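Local atomic coordinates of Na-translocating NADH-quinone reductase subunit C NqrC (Shewanella oneidensis, PDB entry 4XHF), a protein that belongs to a multisubunit membrane flavoprotein complex as subunit C, and carries flavin mononucleotide in the FMN-binding domain of this soluble fragment. Residues A150-D154 with F155-K159; G167-P170 with G171-D174; T223-G226 with V227-M231; F235-E238 with G239-F243. All blocks are in the same frame, centred on the assembly; numbering follows the deposited sequence.

Contact 1. Residues A150-D154 with F155-K159; sequences AVEPD and FNTIK
Val151 and Ile158 close the beta hairpin of strands 144-151 and 158-165 as an antiparallel non-hydrogen-bonded pair, their side chains on the same face of the sheet. Flanking them, Lys159 N bonds Ala150 O at 2.6 Å and Glu152 N meets Thr157 O at 2.8 Å. Beyond, Glu152 to Phe155 form a type I turn, with Phe155 N returning to Glu152 O. Asp154 ties down the far limb of the loop. Its CG sits between backbone N and carbonyl carbon (chi1 62°), which turns the carboxylate back over the chain: OD1 takes Asn156 N (2.8 Å) and Thr157 N (3.0 Å) from one face of its plane, while OD2 accepts Thr157 OG1 at 2.8 Å on its syn lone pair. The extended Glu152 lies across Thr157, CD 3.5 Å from CG2, and a water joins Glu152 OE2 to Ile158 O. The Phe155 ring carries Pro153 O over the centre of one face, 3.4 Å above the plane, and has Val151 CG2 at its edge. Outside the hairpin, this ring stacks with Phe244 of helix 241-249 and touches Val132 of strand 129-139, while Asn156 OD1 accepts the backbone NH of Phe191.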
loop_
_atom_site.group_PDB
_atom_site.type_symbol
_atom_site.label_atom_id
_atom_site.label_comp_id
_atom_site.label_asym_id
_atom_site.label_seq_id
_atom_site.Cartn_x
_atom_site.Cartn_y
_atom_site.Cartn_z
ATOM N N ALA A 150 -3.835 2.416 -3.009
ATOM C CA ALA A 150 -4.855 3.437 -2.819
ATOM C C ALA A 150 -6.226 2.802 -2.988
ATOM O O ALA A 150 -6.493 2.164 -4.004
ATOM C CB ALA A 150 -4.667 4.573 -3.807
ATOM N N VAL A 151 -7.084 2.968 -1.986
ATOM C CA VAL A 151 -8.429 2.410 -2.029
ATOM C C VAL A 151 -9.456 3.536 -1.986
ATOM O O VAL A 151 -9.244 4.552 -1.328
ATOM C CB VAL A 151 -8.674 1.424 -0.859
ATOM C CG1 VAL A 151 -7.755 0.221 -0.982
ATOM C CG2 VAL A 151 -8.471 2.104 0.487
ATOM N N GLU A 152 -10.558 3.356 -2.706
ATOM C CA GLU A 152 -11.635 4.338 -2.718
ATOM C C GLU A 152 -12.349 4.343 -1.365
ATOM O O GLU A 152 -12.170 3.420 -0.570
ATOM C CB GLU A 152 -12.621 4.038 -3.852
ATOM C CG GLU A 152 -11.997 4.065 -5.244
ATOM C CD GLU A 152 -13.029 3.980 -6.356
ATOM O OE1 GLU A 152 -14.223 3.783 -6.050
ATOM O OE2 GLU A 152 -12.646 4.116 -7.536
ATOM N N PRO A 153 -13.155 5.386 -1.093
ATOM C CA PRO A 153 -13.842 5.531 0.197
ATOM C C PRO A 153 -14.789 4.385 0.562
ATOM O O PRO A 153 -15.264 4.357 1.697
ATOM C CB PRO A 153 -14.627 6.836 0.024
ATOM C CG PRO A 153 -13.857 7.602 -0.976
ATOM C CD PRO A 153 -13.366 6.571 -1.944
ATOM N N ASP A 154 -15.071 3.472 -0.366
ATOM C CA ASP A 154 -15.810 2.260 -0.016
ATOM C C ASP A 154 -14.858 1.254 0.633
ATOM O O ASP A 154 -15.286 0.236 1.176
ATOM C CB ASP A 154 -16.504 1.645 -1.244
ATOM C CG ASP A 154 -15.531 1.212 -2.337
ATOM O OD1 ASP A 154 -14.303 1.201 -2.108
ATOM O OD2 ASP A 154 -16.009 0.867 -3.441
ATOM N N PHE A 155 -13.564 1.562 0.560
ATOM C CA PHE A 155 -12.516 0.747 1.170
ATOM C C PHE A 155 -12.533 -0.667 0.598
ATOM O O PHE A 155 -12.327 -1.651 1.312
ATOM C CB PHE A 155 -12.678 0.731 2.690
ATOM C CG PHE A 155 -12.668 2.102 3.305
ATOM C CD1 PHE A 155 -11.674 3.010 2.984
ATOM C CD2 PHE A 155 -13.666 2.490 4.181
ATOM C CE1 PHE A 155 -11.665 4.274 3.539
ATOM C CE2 PHE A 155 -13.662 3.754 4.739
ATOM C CZ PHE A 155 -12.661 4.648 4.415
ATOM N N ASN A 156 -12.772 -0.745 -0.706
ATOM C CA ASN A 156 -12.829 -2.012 -1.420
ATOM C C ASN A 156 -12.247 -1.858 -2.822
ATOM O O ASN A 156 -11.369 -2.617 -3.229
ATOM C CB ASN A 156 -14.273 -2.514 -1.493
ATOM C CG ASN A 156 -14.376 -3.929 -2.024
ATOM O OD1 ASN A 156 -13.390 -4.663 -2.067
ATOM N ND2 ASN A 156 -15.580 -4.321 -2.421
ATOM N N THR A 157 -12.732 -0.855 -3.549
ATOM C CA THR A 157 -12.270 -0.597 -4.908
ATOM C C THR A 157 -10.871 0.015 -4.895
ATOM O O THR A 157 -10.624 1.019 -4.225
ATOM C CB THR A 157 -13.238 0.344 -5.659
ATOM O OG1 THR A 157 -14.559 -0.210 -5.637
ATOM C CG2 THR A 157 -12.803 0.538 -7.106
ATOM N N ILE A 158 -9.959 -0.601 -5.640
ATOM C CA ILE A 158 -8.583 -0.132 -5.719
ATOM C C ILE A 158 -8.462 1.064 -6.665
ATOM O O ILE A 158 -8.906 1.008 -7.812
ATOM C CB ILE A 158 -7.649 -1.260 -6.188
ATOM C CG1 ILE A 158 -7.716 -2.435 -5.207
ATOM C CG2 ILE A 158 -6.214 -0.755 -6.313
ATOM C CD1 ILE A 158 -7.032 -3.688 -5.697
ATOM N N LYS A 159 -7.853 2.141 -6.171
ATOM C CA LYS A 159 -7.641 3.355 -6.957
ATOM C C LYS A 159 -6.266 3.346 -7.621
ATOM O O LYS A 159 -6.007 4.109 -8.550
ATOM C CB LYS A 159 -7.785 4.595 -6.068
ATOM C CG LYS A 159 -7.924 5.915 -6.821
ATOM C CD LYS A 159 -9.318 6.083 -7.409
ATOM C CE LYS A 159 -9.487 7.438 -8.076
ATOM N NZ LYS A 159 -9.315 8.554 -7.109
HETATM O O HOH W 1 -10.900 2.831 -9.163
#

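Contact 2. Residues G167-P170 with G171-D174; sequences GETP and GIGD. With FMN (flavin mononucleotide), chain E.
Thr169 O gathers two backbone donors from the other side of the loop, Gly173 N at 2.8 Å in the carbonyl plane and Ile172 N at 3.1 Å from above it, which draws residues 169-173 into a tight turn. Across the turn Glu168 CB rests on Gly173 O at 3.5 Å. Asp174 folds back on the opening of the turn, its CG 3.7 Å from Pro170 CA, and OD2 takes a weak bond from Gly171 N. The flavin of FMN is met by two side chains. Thr169 has OG1 on the backbone N side of its CB (chi1 -48°), and one residue reaches two flavin atoms: OG1 donates to FMN N5 at 2.8 Å, and the Thr169 backbone N to FMN O4 at 3.3 Å. Ile172 approaches from another direction; with CG2 anti to the backbone N, that methyl lies over the C4A-C10 bond, 3.3 Å from FMN C10. Bent at chi2, Glu168 turns its carboxylate away from the turn to Leu141 N, Trp142 N, Ser143 OG and Thr223 OG1, satisfying both oxygens. The loop thus gives the flavin two donors at N5 and O4 and one methyl over a face of the ring. Donors there would be expected to draw electron density toward that side of the ring and may tune the bound flavin.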
loop_
_atom_site.group_PDB
_atom_site.type_symbol
_atom_site.label_atom_id
_atom_site.label_comp_id
_atom_site.label_asym_id
_atom_site.label_seq_id
_atom_site.Cartn_x
_atom_site.Cartn_y
_atom_site.Cartn_z
ATOM N N GLY A 167 13.405 -7.508 -4.509
ATOM C CA GLY A 167 14.665 -8.185 -4.758
ATOM C C GLY A 167 14.460 -9.445 -5.580
ATOM O O GLY A 167 15.302 -10.342 -5.584
ATOM N N GLU A 168 13.325 -9.511 -6.268
ATOM C CA GLU A 168 12.993 -10.651 -7.116
ATOM C C GLU A 168 13.891 -10.693 -8.349
ATOM O O GLU A 168 14.436 -9.670 -8.767
ATOM C CB GLU A 168 11.524 -10.589 -7.541
ATOM C CG GLU A 168 10.536 -10.451 -6.387
ATOM C CD GLU A 168 10.451 -11.700 -5.531
ATOM O OE1 GLU A 168 9.562 -12.538 -5.791
ATOM O OE2 GLU A 168 11.264 -11.842 -4.594
ATOM N N THR A 169 14.027 -11.880 -8.932
ATOM C CA THR A 169 14.909 -12.089 -10.077
ATOM C C THR A 169 14.546 -11.163 -11.241
ATOM O O THR A 169 13.401 -11.168 -11.695
ATOM C CB THR A 169 14.848 -13.554 -10.559
ATOM O OG1 THR A 169 14.972 -14.434 -9.435
ATOM C CG2 THR A 169 15.961 -13.844 -11.549
ATOM N N PRO A 170 15.513 -10.357 -11.723
ATOM C CA PRO A 170 15.228 -9.524 -12.898
ATOM C C PRO A 170 14.919 -10.364 -14.131
ATOM O O PRO A 170 15.584 -11.375 -14.358
ATOM C CB PRO A 170 16.522 -8.725 -13.095
ATOM C CG PRO A 170 17.213 -8.769 -11.789
ATOM C CD PRO A 170 16.860 -10.094 -11.186
ATOM N N GLY A 171 13.928 -9.946 -14.911
ATOM C CA GLY A 171 13.513 -10.689 -16.087
ATOM C C GLY A 171 12.395 -11.668 -15.782
ATOM O O GLY A 171 11.713 -12.144 -16.691
ATOM N N ILE A 172 12.214 -11.970 -14.498
ATOM C CA ILE A 172 11.139 -12.853 -14.055
ATOM C C ILE A 172 10.205 -12.131 -13.081
ATOM O O ILE A 172 9.087 -11.765 -13.442
ATOM C CB ILE A 172 11.687 -14.126 -13.370
ATOM C CG1 ILE A 172 12.754 -14.804 -14.237
ATOM C CG2 ILE A 172 10.562 -15.096 -13.081
ATOM C CD1 ILE A 172 12.237 -15.377 -15.547
ATOM N N GLY A 173 10.671 -11.922 -11.853
ATOM C CA GLY A 173 9.836 -11.383 -10.794
ATOM C C GLY A 173 9.854 -9.872 -10.660
ATOM O O GLY A 173 9.210 -9.324 -9.766
ATOM N N ASP A 174 10.581 -9.192 -11.542
ATOM C CA ASP A 174 10.713 -7.739 -11.457
ATOM C C ASP A 174 9.590 -7.016 -12.195
ATOM O O ASP A 174 9.648 -5.805 -12.397
ATOM C CB ASP A 174 12.067 -7.294 -12.011
ATOM C CG ASP A 174 12.167 -7.455 -13.514
ATOM O OD1 ASP A 174 12.903 -6.668 -14.148
ATOM O OD2 ASP A 174 11.513 -8.367 -14.064
HETATM N N1 FMN E . 9.380 -17.111 -10.388
HETATM C C2 FMN E . 8.811 -15.993 -9.655
HETATM O O2 FMN E . 7.660 -15.904 -9.517
HETATM N N3 FMN E . 9.701 -14.973 -9.091
HETATM C C4 FMN E . 11.097 -15.087 -9.251
HETATM O O4 FMN E . 11.810 -14.270 -8.792
HETATM C C4A FMN E . 11.688 -16.254 -9.998
HETATM N N5 FMN E . 13.089 -16.380 -10.158
HETATM C C5A FMN E . 13.626 -17.520 -10.888
HETATM C C6 FMN E . 15.017 -17.636 -11.042
HETATM C C7 FMN E . 15.576 -18.733 -11.652
HETATM C C7M FMN E . 17.082 -18.839 -11.735
HETATM C C8 FMN E . 14.746 -19.715 -12.198
HETATM C C8M FMN E . 15.313 -21.065 -12.728
HETATM C C9 FMN E . 13.318 -19.567 -12.121
HETATM C C9A FMN E . 12.749 -18.491 -11.430
HETATM N N10 FMN E . 11.308 -18.356 -11.257
HETATM C C10 FMN E . 10.797 -17.215 -10.538
HETATM C "C1'" FMN E . 10.334 -19.362 -11.827
HETATM C "C2'" FMN E . 9.623 -20.141 -10.735
HETATM O "O2'" FMN E . 10.468 -21.164 -10.296
HETATM C "C3'" FMN E . 8.336 -20.766 -11.268
HETATM O "O3'" FMN E . 8.655 -21.568 -12.369
HETATM C "C4'" FMN E . 7.310 -19.687 -11.673
HETATM O "O4'" FMN E . 7.084 -18.815 -10.602
HETATM C "C5'" FMN E . 5.972 -20.313 -12.073
HETATM O "O5'" FMN E . 5.239 -19.335 -12.775
HETATM P P FMN E . 3.693 -19.593 -13.091
HETATM O O1P FMN E . 3.203 -20.953 -12.407
HETATM O O2P FMN E . 3.462 -19.669 -14.671
#

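Contact 3. Residues T223-G226 with V227-M231; sequences TGRG and VQRAM. With FMN (flavin mononucleotide), chain E.
Arg229 folds back over Arg225 one turn earlier on helix 221-234, whose first turn faces the bound flavin. From CB, 3.4 Å from Arg225 O, the chain runs along that carbonyl: CG comes to 3.3 Å from Arg225 O, and CD and NE stay close to the same oxygen. A bend at chi3 (-133°) then brings the guanidinium down on the preceding turn, with Arg225 O above one face and displaced toward the rim. At the tip the two terminal nitrogens diverge, NH2 approaching Arg225 CB at 3.1 Å, tight and of doubtful exact value, and NH1 lying 3.7 Å from Gly226 CA. The two guanidinium planes stand 84° apart, and Arg225 NH1 and Arg229 NH2 stay 5.1 Å apart, out of contact, with Arg225 bent at chi2. Beneath these side chains the i to i+4 bonding of the alpha helix is continuous, from Val227 N to Thr223 O through Ala230 N to Gly226 O. Farther round the helix, Gln228 OE1 accepts the backbone NH of Leu201, while Ala230 and Met231 pack on Phe136 of strand 129-139. At its start the helix meets the cofactor through backbone nitrogens: Thr221 N and Met222 N bond FMN. Thr223 grips the pyrimidine end of the flavin twice. Its backbone N donates to FMN O2 at 2.8 Å, and its OG1 accepts from FMN N3 at a short 2.5 Å.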
loop_
_atom_site.group_PDB
_atom_site.type_symbol
_atom_site.label_atom_id
_atom_site.label_comp_id
_atom_site.label_asym_id
_atom_site.label_seq_id
_atom_site.Cartn_x
_atom_site.Cartn_y
_atom_site.Cartn_z
ATOM N N THR A 223 6.043 -14.944 -7.510
ATOM C CA THR A 223 6.148 -13.551 -7.094
ATOM C C THR A 223 4.756 -12.950 -6.952
ATOM O O THR A 223 4.460 -12.267 -5.971
ATOM C CB THR A 223 6.973 -12.721 -8.102
ATOM O OG1 THR A 223 8.343 -13.125 -8.035
ATOM C CG2 THR A 223 6.888 -11.227 -7.800
ATOM N N GLY A 224 3.907 -13.215 -7.938
ATOM C CA GLY A 224 2.564 -12.669 -7.962
ATOM C C GLY A 224 1.730 -13.125 -6.781
ATOM O O GLY A 224 0.963 -12.345 -6.218
ATOM N N ARG A 225 1.876 -14.393 -6.410
ATOM C CA ARG A 225 1.144 -14.946 -5.276
ATOM C C ARG A 225 1.603 -14.291 -3.980
ATOM O O ARG A 225 0.842 -14.192 -3.019
ATOM C CB ARG A 225 1.331 -16.460 -5.191
ATOM C CG ARG A 225 0.980 -17.204 -6.467
ATOM C CD ARG A 225 0.034 -18.361 -6.191
ATOM N NE ARG A 225 -0.165 -19.200 -7.375
ATOM C CZ ARG A 225 -0.066 -20.529 -7.399
ATOM N NH1 ARG A 225 0.230 -21.218 -6.299
ATOM N NH2 ARG A 225 -0.266 -21.180 -8.536
ATOM N N GLY A 226 2.856 -13.848 -3.959
ATOM C CA GLY A 226 3.392 -13.144 -2.812
ATOM C C GLY A 226 2.711 -11.801 -2.631
ATOM O O GLY A 226 2.295 -11.449 -1.528
ATOM N N VAL A 227 2.597 -11.053 -3.725
ATOM C CA VAL A 227 1.905 -9.767 -3.714
ATOM C C VAL A 227 0.465 -9.975 -3.284
ATOM O O VAL A 227 -0.096 -9.184 -2.530
ATOM C CB VAL A 227 1.940 -9.092 -5.100
ATOM C CG1 VAL A 227 1.144 -7.785 -5.098
ATOM C CG2 VAL A 227 3.376 -8.841 -5.524
ATOM N N GLN A 228 -0.124 -11.057 -3.775
ATOM C CA GLN A 228 -1.488 -11.419 -3.431
ATOM C C GLN A 228 -1.614 -11.648 -1.928
ATOM O O GLN A 228 -2.546 -11.158 -1.290
ATOM C CB GLN A 228 -1.900 -12.669 -4.206
ATOM C CG GLN A 228 -3.321 -13.143 -3.972
ATOM C CD GLN A 228 -3.522 -14.553 -4.463
ATOM O OE1 GLN A 228 -3.457 -14.823 -5.664
ATOM N NE2 GLN A 228 -3.755 -15.470 -3.532
ATOM N N ARG A 229 -0.659 -12.381 -1.365
ATOM C CA ARG A 229 -0.654 -12.674 0.062
ATOM C C ARG A 229 -0.315 -11.435 0.884
ATOM O O ARG A 229 -0.768 -11.290 2.019
ATOM C CB ARG A 229 0.334 -13.798 0.366
ATOM C CG ARG A 229 -0.166 -15.172 -0.048
ATOM C CD ARG A 229 0.857 -16.257 0.230
ATOM N NE ARG A 229 1.019 -17.155 -0.917
ATOM C CZ ARG A 229 2.133 -17.288 -1.637
ATOM N NH1 ARG A 229 3.232 -16.594 -1.352
ATOM N NH2 ARG A 229 2.150 -18.137 -2.656
ATOM N N ALA A 230 0.480 -10.543 0.302
ATOM C CA ALA A 230 0.833 -9.294 0.964
ATOM C C ALA A 230 -0.415 -8.459 1.207
ATOM O O ALA A 230 -0.626 -7.947 2.304
ATOM C CB ALA A 230 1.840 -8.518 0.135
ATOM N N MET A 231 -1.246 -8.332 0.179
ATOM C CA MET A 231 -2.490 -7.588 0.305
ATOM C C MET A 231 -3.479 -8.321 1.205
ATOM O O MET A 231 -4.223 -7.690 1.952
ATOM C CB MET A 231 -3.108 -7.344 -1.071
ATOM C CG MET A 231 -2.368 -6.301 -1.886
ATOM S SD MET A 231 -3.126 -6.038 -3.495
ATOM C CE MET A 231 -1.890 -5.015 -4.289
HETATM N N1 FMN E . 9.380 -17.111 -10.388
HETATM C C2 FMN E . 8.811 -15.993 -9.655
HETATM O O2 FMN E . 7.660 -15.904 -9.517
HETATM N N3 FMN E . 9.701 -14.973 -9.091
HETATM C C4 FMN E . 11.097 -15.087 -9.251
HETATM O O4 FMN E . 11.810 -14.270 -8.792
HETATM C C4A FMN E . 11.688 -16.254 -9.998
HETATM N N5 FMN E . 13.089 -16.380 -10.158
HETATM C C5A FMN E . 13.626 -17.520 -10.888
HETATM C C6 FMN E . 15.017 -17.636 -11.042
HETATM C C7 FMN E . 15.576 -18.733 -11.652
HETATM C C7M FMN E . 17.082 -18.839 -11.735
HETATM C C8 FMN E . 14.746 -19.715 -12.198
HETATM C C8M FMN E . 15.313 -21.065 -12.728
HETATM C C9 FMN E . 13.318 -19.567 -12.121
HETATM C C9A FMN E . 12.749 -18.491 -11.430
HETATM N N10 FMN E . 11.308 -18.356 -11.257
HETATM C C10 FMN E . 10.797 -17.215 -10.538
HETATM C "C1'" FMN E . 10.334 -19.362 -11.827
HETATM C "C2'" FMN E . 9.623 -20.141 -10.735
HETATM O "O2'" FMN E . 10.468 -21.164 -10.296
HETATM C "C3'" FMN E . 8.336 -20.766 -11.268
HETATM O "O3'" FMN E . 8.655 -21.568 -12.369
HETATM C "C4'" FMN E . 7.310 -19.687 -11.673
HETATM O "O4'" FMN E . 7.084 -18.815 -10.602
HETATM C "C5'" FMN E . 5.972 -20.313 -12.073
HETATM O "O5'" FMN E . 5.239 -19.335 -12.775
HETATM P P FMN E . 3.693 -19.593 -13.091
HETATM O O1P FMN E . 3.203 -20.953 -12.407
HETATM O O2P FMN E . 3.462 -19.669 -14.671
#

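Contact 4. Residues F235-E238 with G239-F243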
loop_
_atom_site.group_PDB
_atom_site.type_symbol
_atom_site.label_atom_id
_atom_site.label_comp_id
_atom_site.label_asym_id
_atom_site.label_seq_id
_atom_site.Cartn_x
_atom_site.Cartn_y
_atom_site.Cartn_z
ATOM N N PHE A 235 -4.783 -6.105 4.332
ATOM C CA PHE A 235 -6.203 -5.767 4.324
ATOM C C PHE A 235 -6.985 -6.760 5.184
ATOM O O PHE A 235 -8.218 -6.770 5.182
ATOM C CB PHE A 235 -6.740 -5.736 2.893
ATOM C CG PHE A 235 -6.246 -4.564 2.099
ATOM C CD1 PHE A 235 -6.759 -3.296 2.319
ATOM C CD2 PHE A 235 -5.256 -4.726 1.147
ATOM C CE1 PHE A 235 -6.301 -2.215 1.595
ATOM C CE2 PHE A 235 -4.793 -3.650 0.422
ATOM C CZ PHE A 235 -5.315 -2.392 0.645
ATOM N N GLY A 236 -6.251 -7.580 5.933
ATOM C CA GLY A 236 -6.845 -8.567 6.814
ATOM C C GLY A 236 -6.967 -8.057 8.236
ATOM O O GLY A 236 -6.683 -6.891 8.512
ATOM N N VAL A 237 -7.367 -8.942 9.143
ATOM C CA VAL A 237 -7.682 -8.559 10.514
ATOM C C VAL A 237 -6.465 -8.038 11.273
ATOM O O VAL A 237 -6.606 -7.257 12.214
ATOM C CB VAL A 237 -8.294 -9.743 11.287
ATOM C CG1 VAL A 237 -9.560 -10.223 10.593
ATOM C CG2 VAL A 237 -7.297 -10.885 11.412
ATOM N N GLU A 238 -5.274 -8.469 10.866
ATOM C CA GLU A 238 -4.041 -8.004 11.497
ATOM C C GLU A 238 -3.437 -6.831 10.722
ATOM O O GLU A 238 -2.332 -6.382 11.025
ATOM C CB GLU A 238 -3.028 -9.152 11.608
ATOM C CG GLU A 238 -3.563 -10.361 12.375
ATOM C CD GLU A 238 -2.480 -11.340 12.795
ATOM O OE1 GLU A 238 -1.767 -11.057 13.780
ATOM O OE2 GLU A 238 -2.351 -12.399 12.147
ATOM N N GLY A 239 -4.182 -6.330 9.738
ATOM C CA GLY A 239 -3.740 -5.219 8.914
ATOM C C GLY A 239 -4.542 -3.959 9.168
ATOM O O GLY A 239 -4.649 -3.504 10.305
ATOM N N PHE A 240 -5.114 -3.402 8.106
ATOM C CA PHE A 240 -5.804 -2.119 8.185
ATOM C C PHE A 240 -7.317 -2.251 8.339
ATOM O O PHE A 240 -8.039 -1.264 8.214
ATOM C CB PHE A 240 -5.492 -1.286 6.939
ATOM C CG PHE A 240 -4.081 -0.779 6.889
ATOM C CD1 PHE A 240 -3.680 0.271 7.697
ATOM C CD2 PHE A 240 -3.154 -1.354 6.037
ATOM C CE1 PHE A 240 -2.382 0.738 7.656
ATOM C CE2 PHE A 240 -1.856 -0.891 5.990
ATOM C CZ PHE A 240 -1.469 0.157 6.802
ATOM N N GLN A 241 -7.801 -3.455 8.622
ATOM C CA GLN A 241 -9.241 -3.685 8.657
ATOM C C GLN A 241 -9.905 -2.917 9.797
ATOM O O GLN A 241 -10.956 -2.306 9.607
ATOM C CB GLN A 241 -9.550 -5.177 8.781
ATOM C CG GLN A 241 -10.587 -5.669 7.784
ATOM C CD GLN A 241 -10.748 -7.175 7.810
ATOM O OE1 GLN A 241 -10.339 -7.871 6.879
ATOM N NE2 GLN A 241 -11.345 -7.688 8.878
ATOM N N THR A 242 -9.291 -2.947 10.976
ATOM C CA THR A 242 -9.798 -2.193 12.117
ATOM C C THR A 242 -9.855 -0.709 11.779
ATOM O O THR A 242 -10.858 -0.047 12.024
ATOM C CB THR A 242 -8.926 -2.397 13.373
ATOM O OG1 THR A 242 -9.039 -3.750 13.825
ATOM C CG2 THR A 242 -9.353 -1.456 14.503
ATOM N N PHE A 243 -8.765 -0.201 11.212
ATOM C CA PHE A 243 -8.671 1.203 10.835
ATOM C C PHE A 243 -9.778 1.606 9.867
ATOM O O PHE A 243 -10.384 2.665 10.017
ATOM C CB PHE A 243 -7.302 1.488 10.218
ATOM C CG PHE A 243 -7.195 2.838 9.573
ATOM C CD1 PHE A 243 -7.374 3.993 10.315
ATOM C CD2 PHE A 243 -6.904 2.954 8.225
ATOM C CE1 PHE A 243 -7.273 5.237 9.720
ATOM C CE2 PHE A 243 -6.799 4.195 7.628
ATOM C CZ PHE A 243 -6.982 5.337 8.377
HETATM O O HOH W 2 -6.961 -4.651 11.858
#
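Gln241 and Val237 lie side by side and point the same way across the turn that links helix 221-234 to helix 241-249. The Gln241 chain is extended beyond CG and runs along the backbone of residues 235-237: CB sits 3.4 Å from Gly236 O, and CG is 3.7 Å from Phe235 O. The turn beneath is type I, from Gly236 to Gly239, closed by Gly239 N on Gly236 O at 2.8 Å. Phe235, the first residue to leave helical geometry, directs its CB away from residues 239-243, and Glu238 does so overall, though its CB touches Gly239. Phe240 takes the N-cap position but brings no polar side-chain atom to the start of the helix. A water lies there instead, accepting from Thr242 N at 3.0 Å, with Val237 O (2.7 Å) and Gly239 O (3.0 Å) also around it, joining turn to helix. The Glu238 carboxylate oxygens take the backbone NH groups of Lys104 and Lys105. The aromatic residues bury the connection against the antiparallel sheet: Phe235 and Phe240 both touch Val134 of strand 129-139, and Phe240 also reaches Ala117 and Val119 of strand 113-123 and Ile72 of strand 67-73.

How the contacts relate
Contacts 2 and 3 share the FMN pocket and meet directly: Glu168 OE1 lies 2.6 Å from Thr223 OG1, a probable hydrogen bond, and Gly173 CA packs on the same hydroxyl, so loop and helix start meet the same edge of the flavin side by side. Contact 1 lies far from contact 2, 28 Å between centres, although its nearest atoms are about 5 Å from those of contact 3. Contact 4 follows contact 3 along the chain and, at about 29 Å between centres, is equally remote from contact 2. It touches contact 1 through Val151 CG1 and Phe235 CE1, 3.8 Å apart, where the hairpin end packs beside the turn between the last two helices.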